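PDB 4P8B: TRAP-type transporter, periplasmic component from Cupriavidus necator, which binds (S)-2-acetolactate in its cleft and probably delivers it to a TRAP-type membrane transporter. Local coordinates for residues 122-125 and 126-130; 185-189 and 190-194; 201-204 and 205-208; 267-270 and 271-275. All blocks are in the same frame, centred on the assembly; numbering follows the deposited sequence. Where two conformers were deposited one is given.

In the fold
All four contacts are local, in series along one chain. None nests in or crosses another, and none touches another. Interaction 1 comes first, at the C-terminal end of helix 120-127, where the chain turns into helix 130-141. Interaction 2 closes the turn from helix 181-189 into strand 193-196, within a beta-alpha-beta unit. Strand 193-196 leads on to helix 199-208, which holds interaction 3 beside the ligand pocket. Interaction 4 comes last, within the long helix 258-279. It packs against helix 44-59 and strands 144-154 and 241-249. Interactions 1 and 4 have centres about 16 Å apart; interactions 3 and 4 lie on opposite sides of the chain's centre.

Interaction 1 of 4, residues 122-125 and 126-130; sequences ALDA and LTQGE
Asp124 and Gln128 pack one helical turn apart at the end of helix 120-127. Their side chains run side by side and point the same way. The carboxylate and amide planes are only 8° apart and stack, with Asp124 CG 3.7 Å from Gln128 NE2. In both residues CG lies anti to the carbonyl carbon (chi1 -72° and -59°), and Gln128 then extends back along the helix over Asp124.

Water joins the polar ends. One water donates to Asp124 OD1 at 2.8 Å and also bonds Thr127 OG1. A second donates to Asp124 OD2 and accepts from Gln128 NE2 at 3.1 Å. Asp124 OD1 also forms a salt bridge with Arg280.

Backbone bonds finish the helix. Thr127 N donates to Leu123 O at 3.0 Å. Gln128 N donates to Asp124 O at 2.9 Å. Leu126 N makes two weak bonds, to Ala122 O and Leu123 O. Gly129 then takes the N-cap position of the next helix.

The apolar contact is on the buried side. Leu123 CD1 meets Thr127 CG2 at 4.0 Å. Leu126, also buried, packs on Ala335 and Ile339 of helix 329-340.

The Asp124 carboxylate thus has two bridging waters and an arginine. These should help to hold its rotation and would be expected to favour its charged form.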
loop_
_atom_site.group_PDB
_atom_site.type_symbol
_atom_site.label_atom_id
_atom_site.label_comp_id
_atom_site.label_asym_id
_atom_site.label_seq_id
_atom_site.Cartn_x
_atom_site.Cartn_y
_atom_site.Cartn_z
ATOM N N ALA A 122 1.505 -10.521 -11.402
ATOM C CA ALA A 122 0.184 -10.792 -10.848
ATOM C C ALA A 122 -0.480 -9.513 -10.385
ATOM O O ALA A 122 -1.666 -9.310 -10.632
ATOM C CB ALA A 122 0.283 -11.800 -9.711
ATOM N N LEU A 123 0.257 -8.649 -9.703
ATOM C CA LEU A 123 -0.304 -7.390 -9.279
ATOM C C LEU A 123 -0.727 -6.564 -10.494
ATOM O O LEU A 123 -1.826 -5.985 -10.526
ATOM C CB LEU A 123 0.736 -6.644 -8.420
ATOM C CG LEU A 123 0.431 -5.223 -7.950
ATOM C CD1 LEU A 123 -0.893 -5.146 -7.250
ATOM C CD2 LEU A 123 1.536 -4.686 -7.045
ATOM N N ASP A 124 0.137 -6.507 -11.504
ATOM C CA ASP A 124 -0.167 -5.737 -12.704
ATOM C C ASP A 124 -1.382 -6.310 -13.420
ATOM O O ASP A 124 -2.153 -5.567 -14.021
ATOM C CB ASP A 124 1.045 -5.691 -13.646
ATOM C CG ASP A 124 2.163 -4.796 -13.122
ATOM O OD1 ASP A 124 1.883 -3.903 -12.294
ATOM O OD2 ASP A 124 3.307 -4.969 -13.584
ATOM N N ALA A 125 -1.558 -7.631 -13.385
ATOM C CA ALA A 125 -2.722 -8.249 -14.022
ATOM C C ALA A 125 -4.013 -7.772 -13.378
ATOM O O ALA A 125 -5.042 -7.725 -14.041
ATOM C CB ALA A 125 -2.626 -9.757 -13.978
ATOM N N LEU A 126 -3.959 -7.425 -12.109
ATOM C CA LEU A 126 -5.128 -6.893 -11.418
ATOM C C LEU A 126 -5.323 -5.421 -11.737
ATOM O O LEU A 126 -6.386 -5.020 -12.222
ATOM C CB LEU A 126 -5.037 -7.130 -9.916
ATOM C CG LEU A 126 -4.838 -8.584 -9.493
ATOM C CD1 LEU A 126 -4.987 -8.690 -7.995
ATOM C CD2 LEU A 126 -5.806 -9.487 -10.201
ATOM N N THR A 127 -4.308 -4.608 -11.484
ATOM C CA THR A 127 -4.501 -3.170 -11.610
ATOM C C THR A 127 -4.754 -2.763 -13.058
ATOM O O THR A 127 -5.496 -1.805 -13.318
ATOM C CB THR A 127 -3.288 -2.401 -11.105
ATOM O OG1 THR A 127 -2.153 -2.802 -11.880
ATOM C CG2 THR A 127 -3.034 -2.653 -9.607
ATOM N N GLN A 128 -4.176 -3.493 -14.016
ATOM C CA GLN A 128 -4.276 -3.116 -15.421
ATOM C C GLN A 128 -5.412 -3.851 -16.120
ATOM O O GLN A 128 -5.628 -3.642 -17.301
ATOM C CB GLN A 128 -2.950 -3.379 -16.145
ATOM C CG GLN A 128 -1.803 -2.615 -15.515
ATOM C CD GLN A 128 -0.433 -3.051 -15.983
ATOM O OE1 GLN A 128 -0.290 -4.008 -16.740
ATOM N NE2 GLN A 128 0.597 -2.358 -15.496
ATOM N N GLY A 129 -6.152 -4.691 -15.391
ATOM C CA GLY A 129 -7.191 -5.520 -15.976
ATOM C C GLY A 129 -8.593 -5.248 -15.448
ATOM O O GLY A 129 -8.870 -4.174 -14.907
ATOM N N GLU A 130 -9.495 -6.211 -15.608
ATOM C CA GLU A 130 -10.882 -5.997 -15.234
ATOM C C GLU A 130 -11.052 -5.762 -13.735
ATOM O O GLU A 130 -11.986 -5.080 -13.311
ATOM C CB GLU A 130 -11.772 -7.155 -15.717
ATOM C CG GLU A 130 -11.723 -8.423 -14.897
ATOM C CD GLU A 130 -12.551 -9.549 -15.521
ATOM O OE1 GLU A 130 -13.704 -9.289 -15.931
ATOM O OE2 GLU A 130 -12.038 -10.687 -15.599
HETATM O O HOH W 1 0.279 -1.936 -11.177
HETATM O O HOH W 2 3.319 -3.681 -15.960
#

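Interaction 2 of 4, residues 185-189 and 190-194; sequences ETFNA and LGANP
A Schellman motif ends helix 181-189 and turns the chain toward strand 193-196. Gly191 has a positive phi of 83°, which suits glycine. Two bonds run back into the last turn. Ala192 N donates to Phe187 O at 3.0 Å, and Gly191 N donates to Asn188 O at 3.0 Å. The Gly191 donor stands well above the plane of the Asn188 carbonyl. Leu190 N adds weak bonds to Thr186 O and Phe187 O. A water donates to both Asn188 O and Ala192 O and bridges the last helical turn and the residue after the glycine.

Phe187 carries the apolar contact. Its CB meets Pro194 CB at 3.8 Å, and Ala192 CB lies at the ring edge, near the ring plane. Leu190 CD1 comes to 4.4 Å from Phe187 CD1. The Phe187 side chain also packs on Leu175 and Val177 of strand 174-177. Leu190 packs on Phe312 and Ala315 of helix 306-315.

Asn188 lies across the proline ring at about a right angle. Its OD1 sits 3.3 Å from Pro194 CD. CG of Asn188 is anti to the carbonyl carbon (chi1 -72°), which brings the amide oxygen over to the proline.

Strand 174-177, helix 181-189 and strand 193-196 form a beta-alpha-beta unit with parallel strands. Here a Schellman turn makes the passage from its helix to its second strand.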
loop_
_atom_site.group_PDB
_atom_site.type_symbol
_atom_site.label_atom_id
_atom_site.label_comp_id
_atom_site.label_asym_id
_atom_site.label_seq_id
_atom_site.Cartn_x
_atom_site.Cartn_y
_atom_site.Cartn_z
ATOM N N GLU A 185 -6.736 -10.597 11.556
ATOM C CA GLU A 185 -7.120 -11.991 11.355
ATOM C C GLU A 185 -6.004 -12.811 10.707
ATOM O O GLU A 185 -5.768 -13.963 11.105
ATOM C CB GLU A 185 -8.411 -12.072 10.536
ATOM C CG GLU A 185 -9.597 -11.540 11.319
ATOM C CD GLU A 185 -10.909 -11.673 10.575
ATOM O OE1 GLU A 185 -11.062 -12.628 9.786
ATOM O OE2 GLU A 185 -11.799 -10.822 10.782
ATOM N N THR A 186 -5.304 -12.243 9.732
ATOM C CA THR A 186 -4.207 -12.961 9.095
ATOM C C THR A 186 -3.135 -13.309 10.112
ATOM O O THR A 186 -2.662 -14.446 10.170
ATOM C CB THR A 186 -3.607 -12.139 7.963
ATOM O OG1 THR A 186 -4.595 -12.032 6.929
ATOM C CG2 THR A 186 -2.341 -12.777 7.405
ATOM N N PHE A 187 -2.719 -12.331 10.906
ATOM C CA PHE A 187 -1.654 -12.595 11.873
ATOM C C PHE A 187 -2.122 -13.449 13.050
ATOM O O PHE A 187 -1.332 -14.240 13.589
ATOM C CB PHE A 187 -0.972 -11.291 12.291
ATOM C CG PHE A 187 0.008 -10.805 11.265
ATOM C CD1 PHE A 187 1.280 -11.339 11.209
ATOM C CD2 PHE A 187 -0.350 -9.845 10.328
ATOM C CE1 PHE A 187 2.177 -10.950 10.239
ATOM C CE2 PHE A 187 0.546 -9.448 9.364
ATOM C CZ PHE A 187 1.804 -9.989 9.325
ATOM N N ASN A 188 -3.389 -13.349 13.440
ATOM C CA ASN A 188 -3.943 -14.275 14.435
ATOM C C ASN A 188 -3.848 -15.724 13.944
ATOM O O ASN A 188 -3.547 -16.622 14.720
ATOM C CB ASN A 188 -5.415 -13.974 14.758
ATOM C CG ASN A 188 -5.609 -12.722 15.574
ATOM O OD1 ASN A 188 -4.672 -12.167 16.127
ATOM N ND2 ASN A 188 -6.854 -12.283 15.675
ATOM N N ALA A 189 -4.126 -15.953 12.664
ATOM C CA ALA A 189 -4.066 -17.307 12.102
ATOM C C ALA A 189 -2.655 -17.864 12.142
ATOM O O ALA A 189 -2.469 -19.078 12.138
ATOM C CB ALA A 189 -4.577 -17.301 10.670
ATOM N N LEU A 190 -1.667 -16.978 12.150
ATOM C CA LEU A 190 -0.258 -17.354 12.202
ATOM C C LEU A 190 0.264 -17.431 13.639
ATOM O O LEU A 190 1.456 -17.642 13.854
ATOM C CB LEU A 190 0.584 -16.378 11.377
ATOM C CG LEU A 190 0.236 -16.376 9.890
ATOM C CD1 LEU A 190 0.902 -15.236 9.146
ATOM C CD2 LEU A 190 0.622 -17.704 9.295
ATOM N N GLY A 191 -0.621 -17.253 14.622
ATOM C CA GLY A 191 -0.243 -17.380 16.022
ATOM C C GLY A 191 0.400 -16.153 16.642
ATOM O O GLY A 191 0.858 -16.198 17.791
ATOM N N ALA A 192 0.430 -15.055 15.892
ATOM C CA ALA A 192 1.019 -13.823 16.381
ATOM C C ALA A 192 0.041 -13.005 17.219
ATOM O O ALA A 192 -1.135 -13.351 17.355
ATOM C CB ALA A 192 1.566 -13.013 15.210
ATOM N N ASN A 193 0.564 -11.933 17.808
ATOM C CA ASN A 193 -0.215 -10.970 18.578
ATOM C C ASN A 193 -0.148 -9.615 17.891
ATOM O O ASN A 193 0.633 -8.740 18.273
ATOM C CB ASN A 193 0.322 -10.862 20.005
ATOM C CG ASN A 193 0.042 -12.098 20.826
ATOM O OD1 ASN A 193 -1.087 -12.589 20.868
ATOM N ND2 ASN A 193 1.073 -12.618 21.479
ATOM N N PRO A 194 -0.956 -9.431 16.851
ATOM C CA PRO A 194 -0.890 -8.173 16.098
ATOM C C PRO A 194 -1.544 -7.029 16.850
ATOM O O PRO A 194 -2.472 -7.235 17.618
ATOM C CB PRO A 194 -1.662 -8.497 14.818
ATOM C CG PRO A 194 -2.633 -9.531 15.262
ATOM C CD PRO A 194 -1.879 -10.389 16.224
HETATM O O HOH W 3 -2.706 -15.852 17.553
#

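Interaction 3 of 4, residues 201-204 and 205-208; sequences DAQP and AMAS
Gln203 and Met206, a selenomethionine here, make the main side-chain contact on helix 199-208. The two side chains lie alongside each other and point the same way. The methyl CE of Met206 rests against the amide group of Gln203, 3.5 Å from OE1 and 3.7 Å from NE2. Two bends bring them together. Gln203 bends at chi2 (-52°), while Met206 runs straight through chi2 and folds at chi3 (-71°), which turns CE back toward the preceding turn. The same methyl lies 4.3 Å from Ala202 CB. Farther out, Met206 packs on Leu226 and Val229.

The polar bonds at the side-chain ends lead out of the contact. Gln203 NE2 donates to the backbone oxygen of Trp199, a residue of the ligand pocket, which helps to hold the amide against which the methyl rests. Ser208 OG bonds to Ala210 N.

Backbone bonds form the third group. Met206 N donates to Ala202 O at 2.9 Å. Ala207 N donates to Gln203 O, and Ser208 N to Pro204 O, both at 3.0 Å. Pro204 has no N-H to give, so the helix is kinked there, with no bond from Pro204 N to the turn before. The pyrrolidine ring lies on the exposed side.

The side chain of Ala202 is about 4 Å from that of Arg176, which binds acetolactate. The arrangement is that of a short, proline-kinked helix flanking the ligand site of a TRAP solute-binding protein.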
loop_
_atom_site.group_PDB
_atom_site.type_symbol
_atom_site.label_atom_id
_atom_site.label_comp_id
_atom_site.label_asym_id
_atom_site.label_seq_id
_atom_site.Cartn_x
_atom_site.Cartn_y
_atom_site.Cartn_z
ATOM N N ASP A 201 2.375 6.197 14.634
ATOM C CA ASP A 201 2.450 5.551 15.931
ATOM C C ASP A 201 3.385 4.320 15.929
ATOM O O ASP A 201 3.942 3.939 16.965
ATOM C CB ASP A 201 1.042 5.183 16.408
ATOM C CG ASP A 201 0.273 6.376 16.934
ATOM O OD1 ASP A 201 0.906 7.412 17.231
ATOM O OD2 ASP A 201 -0.954 6.256 17.096
ATOM N N ALA A 202 3.566 3.717 14.767
ATOM C CA ALA A 202 4.458 2.590 14.658
ATOM C C ALA A 202 5.893 2.934 15.007
ATOM O O ALA A 202 6.616 2.086 15.536
ATOM C CB ALA A 202 4.380 2.014 13.255
ATOM N N GLN A 203 6.313 4.161 14.736
ATOM C CA GLN A 203 7.720 4.535 14.915
ATOM C C GLN A 203 8.176 4.427 16.361
ATOM O O GLN A 203 9.158 3.733 16.651
ATOM C CB GLN A 203 7.982 5.945 14.385
ATOM C CG GLN A 203 7.428 6.181 12.984
ATOM C CD GLN A 203 7.875 5.124 11.993
ATOM O OE1 GLN A 203 9.062 4.855 11.836
ATOM N NE2 GLN A 203 6.916 4.505 11.319
ATOM N N PRO A 204 7.485 5.106 17.295
ATOM C CA PRO A 204 7.982 4.988 18.667
ATOM C C PRO A 204 7.817 3.575 19.218
ATOM O O PRO A 204 8.571 3.154 20.080
ATOM C CB PRO A 204 7.121 5.996 19.458
ATOM C CG PRO A 204 5.894 6.191 18.593
ATOM C CD PRO A 204 6.415 6.117 17.198
ATOM N N ALA A 205 6.796 2.877 18.746
ATOM C CA ALA A 205 6.541 1.518 19.206
ATOM C C ALA A 205 7.693 0.586 18.795
ATOM O O ALA A 205 8.121 -0.269 19.574
ATOM C CB ALA A 205 5.215 1.013 18.654
HETATM N N MSE A 206 8.212 0.769 17.587
HETATM C CA MSE A 206 9.373 -0.026 17.160
HETATM C C MSE A 206 10.628 0.384 17.919
HETATM O O MSE A 206 11.433 -0.468 18.316
HETATM C CB MSE A 206 9.631 0.133 15.677
HETATM C CG MSE A 206 8.602 -0.528 14.813
HETATM SE SE MSE A 206 8.967 -0.342 12.900
HETATM C CE MSE A 206 8.594 1.531 12.690
ATOM N N ALA A 207 10.798 1.679 18.150
ATOM C CA ALA A 207 12.003 2.185 18.815
ATOM C C ALA A 207 12.087 1.675 20.247
ATOM O O ALA A 207 13.177 1.381 20.742
ATOM C CB ALA A 207 12.028 3.712 18.807
ATOM N N SER A 208 10.950 1.594 20.934
ATOM C CA SER A 208 10.957 1.177 22.339
ATOM C C SER A 208 10.886 -0.336 22.532
ATOM O O SER A 208 11.062 -0.828 23.642
ATOM C CB SER A 208 9.769 1.778 23.079
ATOM O OG SER A 208 8.569 1.146 22.650
#

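Interaction 4 of 4, residues 267-270 and 271-275; sequences AAVD and AGKQE
Ala271 and Ala267 meet one turn apart in helix 258-279, a long alpha-helix of this periplasmic binding protein fold. This is the tight side. Ala271 CB lies 3.3 Å from Ala267 O, and Ala271 N donates to that oxygen at 2.9 Å. Next to it, Gly272 N donates to Ala268 O at 2.8 Å. The small side chains are consistent with the close approach of neighbouring elements. Ala267 and Ala268 touch Trp52 of helix 44-59, Ala268 and Ala271 touch Phe246 of strand 241-249, and Ala268 also meets strand 144-154.

The other side is looser and more open to solvent. Lys273 N donates to Val269 O, and Gln274 N to Asp270 O, both at 3.1 Å. The Lys273 chain bends at chi3 (-68°) and runs back past Val269 and Asp270. Its CE is 4.4 Å from Val269 CG1. Gln274 packs its CG 3.5 Å from Asp270 O, so its chain lies along the backbone of the turn before.

The carboxylate of Asp270 is bound outside the contact: OD2 forms a salt bridge with Arg59, and OD1 accepts a bond from Gln266 NE2. Lys273 adds opposite charge nearby but does not complete a salt bridge: Lys273 NZ stays 4.4 Å from Asp270 OD1.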
loop_
_atom_site.group_PDB
_atom_site.type_symbol
_atom_site.label_atom_id
_atom_site.label_comp_id
_atom_site.label_asym_id
_atom_site.label_seq_id
_atom_site.Cartn_x
_atom_site.Cartn_y
_atom_site.Cartn_z
ATOM N N ALA A 267 -1.619 13.662 -15.867
ATOM C CA ALA A 267 -0.510 13.895 -14.958
ATOM C C ALA A 267 -0.438 12.786 -13.901
ATOM O O ALA A 267 0.656 12.329 -13.556
ATOM C CB ALA A 267 -0.630 15.257 -14.304
ATOM N N ALA A 268 -1.597 12.341 -13.415
ATOM C CA ALA A 268 -1.648 11.212 -12.482
ATOM C C ALA A 268 -1.141 9.919 -13.142
ATOM O O ALA A 268 -0.405 9.150 -12.535
ATOM C CB ALA A 268 -3.052 11.019 -11.965
ATOM N N VAL A 269 -1.541 9.684 -14.391
ATOM C CA VAL A 269 -1.080 8.503 -15.119
ATOM C C VAL A 269 0.441 8.510 -15.286
ATOM O O VAL A 269 1.105 7.502 -15.033
ATOM C CB VAL A 269 -1.790 8.427 -16.486
ATOM C CG1 VAL A 269 -1.125 7.392 -17.416
ATOM C CG2 VAL A 269 -3.262 8.111 -16.261
ATOM N N ASP A 270 0.992 9.661 -15.675
ATOM C CA ASP A 270 2.441 9.821 -15.832
ATOM C C ASP A 270 3.174 9.655 -14.502
ATOM O O ASP A 270 4.193 8.955 -14.411
ATOM C CB ASP A 270 2.780 11.193 -16.425
ATOM C CG ASP A 270 2.312 11.347 -17.853
ATOM O OD1 ASP A 270 1.949 10.326 -18.470
ATOM O OD2 ASP A 270 2.304 12.499 -18.358
ATOM N N ALA A 271 2.639 10.281 -13.464
ATOM C CA ALA A 271 3.238 10.156 -12.132
ATOM C C ALA A 271 3.195 8.719 -11.622
ATOM O O ALA A 271 4.150 8.243 -11.005
ATOM C CB ALA A 271 2.539 11.060 -11.170
ATOM N N GLY A 272 2.084 8.029 -11.864
ATOM C CA GLY A 272 1.927 6.663 -11.405
ATOM C C GLY A 272 2.936 5.729 -12.046
ATOM O O GLY A 272 3.530 4.886 -11.364
ATOM N N LYS A 273 3.162 5.880 -13.344
ATOM C CA LYS A 273 4.141 5.033 -14.017
ATOM C C LYS A 273 5.532 5.282 -13.470
ATOM O O LYS A 273 6.276 4.329 -13.210
ATOM C CB LYS A 273 4.144 5.248 -15.533
ATOM C CG LYS A 273 3.003 4.589 -16.271
ATOM C CD LYS A 273 3.176 4.704 -17.781
ATOM C CE LYS A 273 3.025 6.140 -18.251
ATOM N NZ LYS A 273 2.650 6.196 -19.691
ATOM N N GLN A 274 5.899 6.547 -13.315
ATOM C CA GLN A 274 7.196 6.876 -12.727
ATOM C C GLN A 274 7.306 6.320 -11.323
ATOM O O GLN A 274 8.346 5.766 -10.930
ATOM C CB GLN A 274 7.403 8.385 -12.704
ATOM C CG GLN A 274 7.666 8.975 -14.075
ATOM C CD GLN A 274 8.005 10.441 -14.007
ATOM O OE1 GLN A 274 8.828 10.855 -13.189
ATOM N NE2 GLN A 274 7.341 11.242 -14.829
ATOM N N GLU A 275 6.233 6.434 -10.545
ATOM C CA GLU A 275 6.288 6.019 -9.148
ATOM C C GLU A 275 6.407 4.510 -8.985
ATOM O O GLU A 275 7.081 4.050 -8.081
ATOM C CB GLU A 275 5.090 6.561 -8.358
ATOM C CG GLU A 275 5.247 6.376 -6.861
ATOM C CD GLU A 275 4.774 5.023 -6.403
ATOM O OE1 GLU A 275 3.987 4.368 -7.109
ATOM O OE2 GLU A 275 5.206 4.581 -5.297
#